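Long-range contacts in maleylacetate reductase (Agrobacterium tumefaciens, PDB 3HL0), which reduces maleylacetate to 3-oxoadipate with NADH, very probably as a step of gamma-resorcylate catabolism, and belongs to the iron-containing alcohol dehydrogenase family: residues 6-11 / 185-190; 78-83 / 104-109; 153-158 / 217-222; 268-273 / 329-334. All coordinates share one frame; numbering follows the deposited sequence.

Interaction 1 (6-11 / 185-190)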
loop_
_atom_site.group_PDB
_atom_site.type_symbol
_atom_site.label_atom_id
_atom_site.label_comp_id
_atom_site.label_asym_id
_atom_site.label_seq_id
_atom_site.Cartn_x
_atom_site.Cartn_y
_atom_site.Cartn_z
ATOM N N PHE A 6 -20.805 35.701 -2.623
ATOM C CA PHE A 6 -20.619 34.293 -2.358
ATOM C C PHE A 6 -21.909 33.558 -2.082
ATOM O O PHE A 6 -22.974 34.166 -1.825
ATOM C CB PHE A 6 -19.626 34.106 -1.177
ATOM C CG PHE A 6 -20.143 34.548 0.164
ATOM C CD1 PHE A 6 -20.822 33.647 1.014
ATOM C CD2 PHE A 6 -19.846 35.830 0.650
ATOM C CE1 PHE A 6 -21.253 34.070 2.315
ATOM C CE2 PHE A 6 -20.270 36.220 1.915
ATOM C CZ PHE A 6 -20.984 35.353 2.752
ATOM N N VAL A 7 -21.803 32.242 -2.081
ATOM C CA VAL A 7 -22.839 31.369 -1.605
ATOM C C VAL A 7 -22.186 30.449 -0.571
ATOM O O VAL A 7 -21.039 29.989 -0.751
ATOM C CB VAL A 7 -23.449 30.556 -2.752
ATOM C CG1 VAL A 7 -24.393 29.504 -2.253
ATOM C CG2 VAL A 7 -24.128 31.458 -3.775
ATOM N N TYR A 8 -22.878 30.198 0.514
ATOM C CA TYR A 8 -22.390 29.228 1.516
ATOM C C TYR A 8 -23.466 28.221 1.746
ATOM O O TYR A 8 -24.610 28.569 2.009
ATOM C CB TYR A 8 -22.042 29.897 2.829
ATOM C CG TYR A 8 -21.778 28.931 3.942
ATOM C CD1 TYR A 8 -20.577 28.220 3.980
ATOM C CD2 TYR A 8 -22.721 28.685 4.938
ATOM C CE1 TYR A 8 -20.316 27.290 4.990
ATOM C CE2 TYR A 8 -22.441 27.807 5.943
ATOM C CZ TYR A 8 -21.257 27.105 5.971
ATOM O OH TYR A 8 -20.989 26.193 6.977
HETATM N N MSE A 9 -23.109 26.940 1.643
HETATM C CA MSE A 9 -24.069 25.913 1.941
HETATM C C MSE A 9 -23.496 24.967 2.996
HETATM O O MSE A 9 -22.452 24.361 2.777
HETATM C CB MSE A 9 -24.436 25.151 0.663
HETATM C CG MSE A 9 -25.441 25.921 -0.228
HETATM SE SE MSE A 9 -25.700 25.037 -1.926
HETATM C CE MSE A 9 -23.956 25.295 -2.779
ATOM N N ALA A 10 -24.128 24.896 4.159
ATOM C CA ALA A 10 -23.724 23.963 5.180
ATOM C C ALA A 10 -24.257 22.586 4.784
ATOM O O ALA A 10 -25.484 22.407 4.574
ATOM C CB ALA A 10 -24.314 24.380 6.520
ATOM N N ALA A 11 -23.354 21.625 4.696
ATOM C CA ALA A 11 -23.743 20.246 4.530
ATOM C C ALA A 11 -24.179 19.704 5.904
ATOM O O ALA A 11 -23.629 20.092 6.920
ATOM C CB ALA A 11 -22.567 19.442 3.998
ATOM N N ASP A 185 -15.918 28.943 -6.536
ATOM C CA ASP A 185 -17.047 29.146 -5.599
ATOM C C ASP A 185 -16.566 29.261 -4.151
ATOM O O ASP A 185 -17.253 28.802 -3.177
ATOM C CB ASP A 185 -18.068 28.018 -5.738
ATOM C CG ASP A 185 -17.478 26.629 -5.495
ATOM O OD1 ASP A 185 -16.239 26.451 -5.558
ATOM O OD2 ASP A 185 -18.254 25.667 -5.225
ATOM N N ARG A 186 -15.406 29.902 -4.001
ATOM C CA ARG A 186 -14.843 30.166 -2.683
ATOM C C ARG A 186 -15.796 31.052 -1.854
ATOM O O ARG A 186 -16.509 31.951 -2.392
ATOM C CB ARG A 186 -13.476 30.833 -2.814
ATOM C CG ARG A 186 -13.508 32.180 -3.502
ATOM C CD ARG A 186 -12.098 32.664 -3.769
ATOM N NE ARG A 186 -12.075 33.837 -4.643
ATOM C CZ ARG A 186 -11.761 33.800 -5.934
ATOM N NH1 ARG A 186 -11.756 34.928 -6.630
ATOM N NH2 ARG A 186 -11.426 32.642 -6.529
ATOM N N ASN A 187 -15.801 30.818 -0.544
ATOM C CA ASN A 187 -16.629 31.649 0.343
ATOM C C ASN A 187 -15.833 31.869 1.626
ATOM O O ASN A 187 -14.845 31.166 1.913
ATOM C CB ASN A 187 -18.004 30.999 0.563
ATOM C CG ASN A 187 -17.954 29.750 1.433
ATOM O OD1 ASN A 187 -17.667 29.832 2.631
ATOM N ND2 ASN A 187 -18.229 28.615 0.838
ATOM N N PRO A 188 -16.238 32.852 2.428
ATOM C CA PRO A 188 -15.432 33.211 3.607
ATOM C C PRO A 188 -15.316 32.082 4.652
ATOM O O PRO A 188 -14.303 32.040 5.342
ATOM C CB PRO A 188 -16.265 34.344 4.251
ATOM C CG PRO A 188 -16.976 34.955 3.054
ATOM C CD PRO A 188 -17.283 33.860 2.107
ATOM N N ILE A 189 -16.354 31.268 4.829
ATOM C CA ILE A 189 -16.348 30.197 5.827
ATOM C C ILE A 189 -15.349 29.109 5.373
ATOM O O ILE A 189 -14.476 28.678 6.178
ATOM C CB ILE A 189 -17.707 29.483 5.963
ATOM C CG1 ILE A 189 -18.834 30.492 6.226
ATOM C CG2 ILE A 189 -17.619 28.357 7.018
ATOM C CD1 ILE A 189 -18.444 31.567 7.211
ATOM N N ALA A 190 -15.469 28.671 4.115
ATOM C CA ALA A 190 -14.530 27.667 3.596
ATOM C C ALA A 190 -13.113 28.248 3.667
ATOM O O ALA A 190 -12.168 27.516 4.047
ATOM C CB ALA A 190 -14.830 27.245 2.190
HETATM O O HOH W 1 -19.389 31.259 -3.312
HETATM O O HOH W 2 -19.419 28.232 -1.815
#

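Interaction 2 (78-83 / 104-109)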
loop_
_atom_site.group_PDB
_atom_site.type_symbol
_atom_site.label_atom_id
_atom_site.label_comp_id
_atom_site.label_asym_id
_atom_site.label_seq_id
_atom_site.Cartn_x
_atom_site.Cartn_y
_atom_site.Cartn_z
ATOM N N THR A 78 -19.928 -7.717 -3.326
ATOM C CA THR A 78 -19.744 -8.683 -2.234
ATOM C C THR A 78 -20.079 -8.091 -0.861
ATOM O O THR A 78 -20.706 -8.756 -0.031
ATOM C CB THR A 78 -18.313 -9.204 -2.252
ATOM O OG1 THR A 78 -18.112 -9.866 -3.514
ATOM C CG2 THR A 78 -18.077 -10.228 -1.129
ATOM N N ALA A 79 -19.677 -6.840 -0.634
ATOM C CA ALA A 79 -19.954 -6.189 0.648
ATOM C C ALA A 79 -21.444 -5.923 0.818
ATOM O O ALA A 79 -21.986 -6.029 1.919
ATOM C CB ALA A 79 -19.181 -4.869 0.759
ATOM N N VAL A 80 -22.106 -5.542 -0.269
ATOM C CA VAL A 80 -23.552 -5.322 -0.226
ATOM C C VAL A 80 -24.287 -6.632 0.062
ATOM O O VAL A 80 -25.232 -6.650 0.853
ATOM C CB VAL A 80 -24.076 -4.653 -1.541
ATOM C CG1 VAL A 80 -25.600 -4.622 -1.584
ATOM C CG2 VAL A 80 -23.523 -3.228 -1.650
ATOM N N GLU A 81 -23.825 -7.728 -0.538
ATOM C CA GLU A 81 -24.378 -9.036 -0.195
ATOM C C GLU A 81 -24.181 -9.311 1.307
ATOM O O GLU A 81 -25.086 -9.817 1.953
ATOM C CB GLU A 81 -23.765 -10.138 -1.054
ATOM C CG GLU A 81 -24.184 -10.031 -2.506
ATOM C CD GLU A 81 -23.345 -10.888 -3.452
ATOM O OE1 GLU A 81 -22.237 -11.328 -3.059
ATOM O OE2 GLU A 81 -23.803 -11.113 -4.602
ATOM N N ALA A 82 -23.019 -8.935 1.855
ATOM C CA ALA A 82 -22.746 -9.121 3.283
ATOM C C ALA A 82 -23.655 -8.241 4.158
ATOM O O ALA A 82 -24.215 -8.732 5.161
ATOM C CB ALA A 82 -21.257 -8.843 3.578
ATOM N N TYR A 83 -23.852 -6.987 3.741
ATOM C CA TYR A 83 -24.768 -6.041 4.406
ATOM C C TYR A 83 -26.185 -6.610 4.469
ATOM O O TYR A 83 -26.857 -6.582 5.520
ATOM C CB TYR A 83 -24.737 -4.685 3.672
ATOM C CG TYR A 83 -25.632 -3.609 4.231
ATOM C CD1 TYR A 83 -25.167 -2.726 5.210
ATOM C CD2 TYR A 83 -26.943 -3.448 3.762
ATOM C CE1 TYR A 83 -25.975 -1.711 5.716
ATOM C CE2 TYR A 83 -27.758 -2.441 4.262
ATOM C CZ TYR A 83 -27.282 -1.589 5.236
ATOM O OH TYR A 83 -28.122 -0.614 5.707
ATOM N N LYS A 104 -19.250 4.311 1.501
ATOM C CA LYS A 104 -19.998 5.194 0.617
ATOM C C LYS A 104 -20.613 4.406 -0.536
ATOM O O LYS A 104 -21.766 4.664 -0.925
ATOM C CB LYS A 104 -19.097 6.303 0.072
ATOM C CG LYS A 104 -18.758 7.421 1.057
ATOM C CD LYS A 104 -17.658 8.320 0.484
ATOM C CE LYS A 104 -17.701 9.691 1.181
ATOM N NZ LYS A 104 -16.700 10.632 0.541
ATOM N N ALA A 105 -19.857 3.466 -1.100
ATOM C CA ALA A 105 -20.358 2.671 -2.224
ATOM C C ALA A 105 -21.500 1.757 -1.795
ATOM O O ALA A 105 -22.401 1.489 -2.601
ATOM C CB ALA A 105 -19.226 1.854 -2.868
ATOM N N ILE A 106 -21.445 1.252 -0.561
ATOM C CA ILE A 106 -22.546 0.445 -0.003
ATOM C C ILE A 106 -23.760 1.361 0.211
ATOM O O ILE A 106 -24.860 1.011 -0.166
ATOM C CB ILE A 106 -22.129 -0.243 1.335
ATOM C CG1 ILE A 106 -21.059 -1.296 1.075
ATOM C CG2 ILE A 106 -23.351 -0.845 2.059
ATOM C CD1 ILE A 106 -20.333 -1.754 2.365
ATOM N N ALA A 107 -23.556 2.550 0.778
ATOM C CA ALA A 107 -24.652 3.510 0.954
ATOM C C ALA A 107 -25.322 3.868 -0.381
ATOM O O ALA A 107 -26.569 3.967 -0.443
ATOM C CB ALA A 107 -24.143 4.782 1.658
ATOM N N LEU A 108 -24.533 4.042 -1.433
ATOM C CA LEU A 108 -25.112 4.351 -2.762
ATOM C C LEU A 108 -26.134 3.302 -3.208
ATOM O O LEU A 108 -27.134 3.625 -3.854
ATOM C CB LEU A 108 -24.011 4.502 -3.828
ATOM C CG LEU A 108 -24.399 4.778 -5.279
ATOM C CD1 LEU A 108 -25.033 6.166 -5.397
ATOM C CD2 LEU A 108 -23.151 4.723 -6.121
ATOM N N ARG A 109 -25.892 2.053 -2.832
ATOM C CA ARG A 109 -26.639 0.930 -3.355
ATOM C C ARG A 109 -27.756 0.488 -2.423
ATOM O O ARG A 109 -28.692 -0.199 -2.840
ATOM C CB ARG A 109 -25.676 -0.231 -3.616
ATOM C CG ARG A 109 -24.808 0.031 -4.845
ATOM C CD ARG A 109 -23.574 -0.829 -4.858
ATOM N NE ARG A 109 -22.858 -0.690 -6.120
ATOM C CZ ARG A 109 -21.924 0.236 -6.369
ATOM N NH1 ARG A 109 -21.582 1.136 -5.461
ATOM N NH2 ARG A 109 -21.327 0.275 -7.548
#

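Interaction 3 (153-158 / 217-222)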
loop_
_atom_site.group_PDB
_atom_site.type_symbol
_atom_site.label_atom_id
_atom_site.label_comp_id
_atom_site.label_asym_id
_atom_site.label_seq_id
_atom_site.Cartn_x
_atom_site.Cartn_y
_atom_site.Cartn_z
ATOM N N TYR A 153 -14.348 11.125 15.393
ATOM C CA TYR A 153 -12.909 11.343 15.339
ATOM C C TYR A 153 -12.279 11.002 16.683
ATOM O O TYR A 153 -12.496 11.700 17.701
ATOM C CB TYR A 153 -12.591 12.811 15.043
ATOM C CG TYR A 153 -12.756 13.218 13.596
ATOM C CD1 TYR A 153 -11.895 12.712 12.613
ATOM C CD2 TYR A 153 -13.737 14.142 13.223
ATOM C CE1 TYR A 153 -12.020 13.122 11.260
ATOM C CE2 TYR A 153 -13.874 14.542 11.927
ATOM C CZ TYR A 153 -13.019 14.052 10.943
ATOM O OH TYR A 153 -13.175 14.468 9.664
ATOM N N ASP A 154 -11.476 9.938 16.668
ATOM C CA ASP A 154 -10.828 9.458 17.887
ATOM C C ASP A 154 -9.316 9.408 17.662
ATOM O O ASP A 154 -8.829 8.461 17.039
ATOM C CB ASP A 154 -11.362 8.074 18.239
ATOM C CG ASP A 154 -10.745 7.506 19.529
ATOM O OD1 ASP A 154 -9.777 8.078 20.060
ATOM O OD2 ASP A 154 -11.318 6.522 20.050
ATOM N N ALA A 155 -8.608 10.439 18.117
ATOM C CA ALA A 155 -7.176 10.546 17.770
ATOM C C ALA A 155 -6.374 9.337 18.313
ATOM O O ALA A 155 -5.300 9.035 17.791
ATOM C CB ALA A 155 -6.605 11.829 18.254
ATOM N N GLU A 156 -6.896 8.614 19.306
ATOM C CA GLU A 156 -6.172 7.405 19.792
ATOM C C GLU A 156 -5.970 6.372 18.673
ATOM O O GLU A 156 -4.971 5.620 18.688
ATOM C CB GLU A 156 -6.864 6.799 21.024
ATOM C CG GLU A 156 -6.786 7.731 22.221
ATOM C CD GLU A 156 -7.523 7.230 23.480
ATOM O OE1 GLU A 156 -8.216 6.188 23.451
ATOM O OE2 GLU A 156 -7.394 7.920 24.504
ATOM N N LEU A 157 -6.908 6.321 17.713
ATOM C CA LEU A 157 -6.891 5.362 16.627
ATOM C C LEU A 157 -5.853 5.728 15.546
ATOM O O LEU A 157 -5.564 4.929 14.670
ATOM C CB LEU A 157 -8.272 5.249 15.996
ATOM C CG LEU A 157 -9.360 4.876 16.997
ATOM C CD1 LEU A 157 -10.581 4.531 16.178
ATOM C CD2 LEU A 157 -8.949 3.718 17.902
ATOM N N THR A 158 -5.300 6.922 15.657
ATOM C CA THR A 158 -4.253 7.369 14.746
ATOM C C THR A 158 -2.851 7.253 15.293
ATOM O O THR A 158 -1.890 7.501 14.567
ATOM C CB THR A 158 -4.466 8.814 14.263
ATOM O OG1 THR A 158 -4.318 9.715 15.349
ATOM C CG2 THR A 158 -5.834 8.978 13.561
ATOM N N ALA A 217 -0.331 16.068 19.549
ATOM C CA ALA A 217 -0.041 16.327 18.130
ATOM C C ALA A 217 -1.002 15.566 17.211
ATOM O O ALA A 217 -1.426 16.099 16.167
ATOM C CB ALA A 217 1.417 15.985 17.818
ATOM N N ARG A 218 -1.316 14.312 17.548
ATOM C CA ARG A 218 -2.301 13.540 16.796
ATOM C C ARG A 218 -3.681 14.212 16.798
ATOM O O ARG A 218 -4.346 14.244 15.774
ATOM C CB ARG A 218 -2.401 12.078 17.268
ATOM C CG ARG A 218 -1.146 11.230 16.923
ATOM C CD ARG A 218 -0.957 11.032 15.418
ATOM N NE ARG A 218 0.046 9.976 15.225
ATOM C CZ ARG A 218 0.360 9.436 14.058
ATOM N NH1 ARG A 218 -0.187 9.880 12.920
ATOM N NH2 ARG A 218 1.231 8.426 14.046
ATOM N N GLU A 219 -4.092 14.750 17.947
ATOM C CA GLU A 219 -5.383 15.431 17.993
ATOM C C GLU A 219 -5.394 16.617 17.039
ATOM O O GLU A 219 -6.387 16.812 16.291
ATOM C CB GLU A 219 -5.679 15.878 19.445
ATOM C CG GLU A 219 -6.018 14.690 20.339
ATOM C CD GLU A 219 -6.290 15.141 21.765
ATOM O OE1 GLU A 219 -5.758 16.194 22.168
ATOM O OE2 GLU A 219 -7.046 14.453 22.467
ATOM N N THR A 220 -4.321 17.388 17.067
ATOM C CA THR A 220 -4.232 18.599 16.276
ATOM C C THR A 220 -4.255 18.204 14.795
ATOM O O THR A 220 -4.958 18.830 13.993
ATOM C CB THR A 220 -2.972 19.388 16.640
ATOM O OG1 THR A 220 -3.115 19.788 18.027
ATOM C CG2 THR A 220 -2.850 20.629 15.799
ATOM N N ALA A 221 -3.493 17.172 14.431
ATOM C CA ALA A 221 -3.506 16.802 12.997
ATOM C C ALA A 221 -4.876 16.280 12.542
ATOM O O ALA A 221 -5.304 16.529 11.423
ATOM C CB ALA A 221 -2.456 15.742 12.716
ATOM N N LEU A 222 -5.563 15.515 13.386
ATOM C CA LEU A 222 -6.866 15.009 13.008
ATOM C C LEU A 222 -7.916 16.147 12.874
ATOM O O LEU A 222 -8.753 16.138 11.977
ATOM C CB LEU A 222 -7.292 13.955 14.024
ATOM C CG LEU A 222 -8.458 13.091 13.595
ATOM C CD1 LEU A 222 -8.300 12.332 12.230
ATOM C CD2 LEU A 222 -8.725 12.056 14.684
HETATM O O HOH W 3 -3.994 12.101 14.154
#

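Interaction 4 (268-273 / 329-334)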
loop_
_atom_site.group_PDB
_atom_site.type_symbol
_atom_site.label_atom_id
_atom_site.label_comp_id
_atom_site.label_asym_id
_atom_site.label_seq_id
_atom_site.Cartn_x
_atom_site.Cartn_y
_atom_site.Cartn_z
ATOM N N ALA A 268 2.435 26.436 -6.826
ATOM C CA ALA A 268 3.264 27.432 -7.523
ATOM C C ALA A 268 2.687 27.866 -8.865
ATOM O O ALA A 268 2.815 29.072 -9.227
ATOM C CB ALA A 268 4.716 26.916 -7.718
ATOM N N TYR A 269 2.087 26.948 -9.614
ATOM C CA TYR A 269 1.483 27.280 -10.921
ATOM C C TYR A 269 0.372 28.315 -10.689
ATOM O O TYR A 269 0.355 29.358 -11.357
ATOM C CB TYR A 269 0.873 26.043 -11.541
ATOM C CG TYR A 269 0.277 26.187 -12.922
ATOM C CD1 TYR A 269 1.026 25.799 -14.052
ATOM C CD2 TYR A 269 -1.052 26.588 -13.104
ATOM C CE1 TYR A 269 0.461 25.846 -15.356
ATOM C CE2 TYR A 269 -1.631 26.660 -14.405
ATOM C CZ TYR A 269 -0.849 26.284 -15.522
ATOM O OH TYR A 269 -1.359 26.350 -16.806
ATOM N N VAL A 270 -0.513 28.060 -9.710
ATOM C CA VAL A 270 -1.655 28.966 -9.477
ATOM C C VAL A 270 -1.220 30.270 -8.820
ATOM O O VAL A 270 -1.815 31.317 -9.082
ATOM C CB VAL A 270 -2.778 28.258 -8.659
ATOM C CG1 VAL A 270 -3.982 29.203 -8.397
ATOM C CG2 VAL A 270 -3.195 27.014 -9.473
ATOM N N GLU A 271 -0.182 30.213 -7.998
ATOM C CA GLU A 271 0.271 31.387 -7.235
ATOM C C GLU A 271 0.671 32.534 -8.157
ATOM O O GLU A 271 0.488 33.701 -7.757
ATOM C CB GLU A 271 1.418 30.980 -6.316
ATOM C CG GLU A 271 1.848 31.989 -5.315
ATOM C CD GLU A 271 2.982 31.467 -4.412
ATOM O OE1 GLU A 271 3.573 30.351 -4.681
ATOM O OE2 GLU A 271 3.279 32.172 -3.416
ATOM N N GLU A 272 1.132 32.225 -9.374
ATOM C CA GLU A 272 1.431 33.295 -10.354
ATOM C C GLU A 272 0.166 34.129 -10.618
ATOM O O GLU A 272 0.239 35.344 -10.865
ATOM C CB GLU A 272 1.938 32.701 -11.668
ATOM C CG GLU A 272 3.165 31.808 -11.579
ATOM C CD GLU A 272 3.948 31.751 -12.911
ATOM O OE1 GLU A 272 3.587 32.491 -13.855
ATOM O OE2 GLU A 272 4.929 30.962 -13.004
ATOM N N ALA A 273 -1.008 33.506 -10.539
ATOM C CA ALA A 273 -2.299 34.169 -10.814
ATOM C C ALA A 273 -3.163 34.515 -9.608
ATOM O O ALA A 273 -4.079 35.344 -9.720
ATOM C CB ALA A 273 -3.117 33.314 -11.793
ATOM N N TRP A 329 -12.166 24.899 -14.704
ATOM C CA TRP A 329 -11.717 26.231 -14.270
ATOM C C TRP A 329 -10.533 26.235 -13.307
ATOM O O TRP A 329 -10.471 25.414 -12.379
ATOM C CB TRP A 329 -12.859 27.032 -13.662
ATOM C CG TRP A 329 -12.553 28.492 -13.563
ATOM C CD1 TRP A 329 -12.722 29.436 -14.551
ATOM C CD2 TRP A 329 -12.057 29.191 -12.421
ATOM N NE1 TRP A 329 -12.338 30.679 -14.088
ATOM C CE2 TRP A 329 -11.921 30.549 -12.786
ATOM C CE3 TRP A 329 -11.669 28.789 -11.122
ATOM C CZ2 TRP A 329 -11.429 31.513 -11.899
ATOM C CZ3 TRP A 329 -11.213 29.754 -10.239
ATOM C CH2 TRP A 329 -11.093 31.093 -10.627
ATOM N N CYS A 330 -9.610 27.162 -13.555
ATOM C CA CYS A 330 -8.488 27.456 -12.664
ATOM C C CYS A 330 -8.220 28.969 -12.756
ATOM O O CYS A 330 -8.318 29.528 -13.854
ATOM C CB CYS A 330 -7.269 26.677 -13.193
ATOM S SG CYS A 330 -5.788 26.759 -12.221
ATOM N N PRO A 331 -7.794 29.618 -11.651
ATOM C CA PRO A 331 -7.446 31.055 -11.766
ATOM C C PRO A 331 -6.379 31.355 -12.840
ATOM O O PRO A 331 -6.362 32.435 -13.429
ATOM C CB PRO A 331 -6.880 31.402 -10.385
ATOM C CG PRO A 331 -7.575 30.378 -9.450
ATOM C CD PRO A 331 -7.627 29.125 -10.271
ATOM N N ARG A 332 -5.489 30.396 -13.080
ATOM C CA ARG A 332 -4.571 30.436 -14.220
ATOM C C ARG A 332 -5.001 29.341 -15.177
ATOM O O ARG A 332 -5.075 28.164 -14.784
ATOM C CB ARG A 332 -3.134 30.161 -13.764
ATOM C CG ARG A 332 -2.143 30.138 -14.913
ATOM C CD ARG A 332 -0.747 30.131 -14.346
ATOM N NE ARG A 332 0.234 29.992 -15.415
ATOM C CZ ARG A 332 1.474 29.579 -15.212
ATOM N NH1 ARG A 332 1.887 29.280 -13.972
ATOM N NH2 ARG A 332 2.305 29.483 -16.261
ATOM N N PRO A 333 -5.280 29.695 -16.449
ATOM C CA PRO A 333 -5.805 28.657 -17.331
ATOM C C PRO A 333 -4.792 27.514 -17.524
ATOM O O PRO A 333 -3.567 27.734 -17.521
ATOM C CB PRO A 333 -6.049 29.387 -18.666
ATOM C CG PRO A 333 -6.287 30.825 -18.221
ATOM C CD PRO A 333 -5.387 31.057 -17.025
ATOM N N ILE A 334 -5.335 26.309 -17.633
ATOM C CA ILE A 334 -4.515 25.143 -17.876
ATOM C C ILE A 334 -4.043 25.217 -19.340
ATOM O O ILE A 334 -4.845 25.408 -20.285
ATOM C CB ILE A 334 -5.318 23.854 -17.629
ATOM C CG1 ILE A 334 -5.929 23.780 -16.210
ATOM C CG2 ILE A 334 -4.472 22.657 -17.988
ATOM C CD1 ILE A 334 -5.124 24.246 -15.073
#

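Interaction 1 (6-11 / 185-190)
Phe6 lies with one ring face against the pyrrolidine of Pro188. Pro188 CD sits 3.5 Å from the Phe6 ring centroid and 12° off the ring normal, a CH-pi contact over the centre of the face. Pro188 CG reaches the CE2 side of the same face. Next in the helix, Ile189 meets one face of the Tyr8 ring, two residues after Phe6. Ile189 CG1 stands 3.9 Å from the Tyr8 centroid, a second CH-pi contact, shifted toward the rim. Its methyl CG2 touches Tyr8 CE1 at 3.5 Å. With chi1 at 170°, the Tyr8 ring swings away from its own backbone N and over to Ile189.

Asn187 touches both rings, Phe6 through CB and Tyr8 through OD1. Its CB also packs against the carbonyl oxygen of Val7. Asn187 is the N-cap residue of helix 188-210, and its side chain makes the capping bond: Ala190 N donates to Asn187 OD1 over 2.9 Å, from above the carbonyl plane. The other end of the amide turns to water. Asn187 ND2 donates to water 2, which also lies 2.6 Å from both Val7 O and Asp185 O. Water 1 accepts from Val7 N and lies 3.1 Å from Arg186 O.

Further out, Asp185 OD1 is hydrogen-bonded to Gly236 N. The contact thus lays the N-terminal segment, ahead of strand 15-17, across the start of a C-terminal-domain helix. It is a surface contact away from the annotated sites. Direct contact is through carbon, while the backbone polar groups meet through water, so the two segments are joined without a direct hydrogen bond.

Interaction 2 (78-83 / 104-109)
Ile106 packs over Ala79, Val80 and Tyr83, spreading its branches among all three. The contact joins helix 73-85 to helix 97-110 in the N-terminal domain, which carries the parallel sheet of a Rossmann-like alpha/beta fold. Strand 90-95 runs between the two helices in the chain. The short helical segments cross at -66°, and their axes come within 9.8 Å. Val80 and Ile106 have the nearest CA atoms, 5.9 Å apart.

The end of Ile106 meets Ala79: CD1 of Ile106 is 3.7 Å from CB of Ala79. Its other branch goes to the aromatic residue. Ile106 CG2 lies over one face of the Tyr83 ring, 4.1 Å from Tyr83 CD1. Val80 contributes one methyl. Its CG2 lies 4.1 Å from Ile106 CA and also faces Ile106 CG1.

The same methyl of Val80 meets Arg109 at the border of the contact. Val80 CG2 is 4.0 Å from Arg109 CD, and the two side chains cross at about a right angle. Here the arginine packs through its aliphatic part, extended from CG to NE. Its charged end turns elsewhere, to Gln132 OE1 on strand 129-134 and back to its own helix.

Outside the pair, Phe64 of strand 60-64 touches Ala79. Lys104, one turn before Leu108, touches the bound NAD, although the packed residues themselves stand back from it. Within helix 97-110, Arg109 NH1 donates to Ala105 O over 3.0 Å, and that oxygen lies in the guanidinium plane.

Interaction 3 (153-158 / 217-222)
The turn that follows strand 150-153 of the parallel sheet, on the edge of the NAD site, packs here against helix 215-234. Leu222 carries most of the contact on the helix side. Its CG and CD1 both lie 3.6 Å from Tyr153 CD1, with the two side chains crossing obliquely. Leu222 CD2 points the other way along the turn and reaches Ala155 CA at 3.8 Å. Chi1 of -166° and chi2 of 55° together put Leu222 CD1 beside the Tyr153 ring and CD2 beside Ala155. The methyl of Ala155 also rests on Glu219, with Ala155 CB 3.6 Å from Glu219 CG.

The turn is shaped by its own polar groups. Asp154 OD1 accepts from Glu156 N, an Asx turn, and Asp154 OD2 is bonded to Ser22 OG. Thr158 OG1 donates to Ala155 O, in the carbonyl plane on a lone pair, and Thr158 N donates to the same oxygen. The contact spans the junction of the two domains of this dehydrogenase family: the nucleotide-binding sheet on one side, the helical C-terminal domain on the other. Leu157 is part of the NAD site, and its carbonyl oxygen makes a weak hydrogen bond to N6A of the cofactor.

Arg218 closes the far end. Its guanidinium lies under the carbonyl of Thr158, with Thr158 O 3.0 Å from Arg218 CZ and over the centre of the face. The N-H groups point elsewhere, to Pro212 O, Leu161 O, Ser166 OG and Tyr121 OH. Water 3 donates to Thr158 OG1 and to Arg218 O, each at 2.7 Å.

Interaction 4 (268-273 / 329-334)
Val270 forms the apolar centre with Cys330 and Pro331. Its CG2 lies 3.8 Å from Cys330 SG, and its CG1 lies 3.9 Å from Pro331 CG. The contact belongs to the helical C-terminal domain of the iron-containing alcohol dehydrogenase fold. It joins the C-terminal part of helix 255-271 to the loop leading into helix 336-348. Ala273 extends the apolar patch, its methyl meeting Arg332 CB at 3.7 Å.

Outward from this patch, Tyr269 and Arg332 stack. The Arg332 guanidinium lies flat over the tyrosine ring, planes 14° apart, with CZ 3.9 Å from the ring centroid. This is a cation-pi contact. Arg332 CD also sits over the ring, toward its CE2 side. The arginine chain starts out trans (chi1 178°) and stays extended from CG to NE, which carries it across the ring.

The opposite guanidinium face meets Glu272, whose OE1 lies above it. Glu272 OE2 forms a long salt bridge with Arg332 NH1 at 3.6 Å, well out of the guanidinium plane, so the attraction is one of charge alone. The arginine is thus layered between an aromatic ring and a carboxylate. Its rotation is fixed at the edge: NH1 donates to Tyr269 O over 3.0 Å, with an N-H...O angle of 166°.

Outside the pair, Tyr269 also packs on Ala338, Ile339 and Leu342 of helix 336-348. Tyr269 OH also accepts a hydrogen bond from Glu335 N. The same hydroxyl donates to Pro333 O, with Tyr269 OH 2.7 Å from Pro333 O and that oxygen near the plane of the ring.

The four contacts are spread along both domains, and none touches another. Interactions 2 and 3 both border the NAD site, through Lys104 and Leu157. Interaction 2 lies wholly in the sheet domain, whereas interaction 3 joins it to the helical domain; their centres are about 28 Å apart. The side chain of Thr158 is about 5 Å from the bound NAD, and that of Tyr83 about 10 Å from the calcium ion. Interactions 1 and 4 lie away from the annotated sites. They approach to about 4 Å between nearest atoms. Interactions 2 and 4 are the farthest pair, centres about 39 Å apart across the chain's centre. Interactions 1 and 3 both join N-terminal to C-terminal sequence.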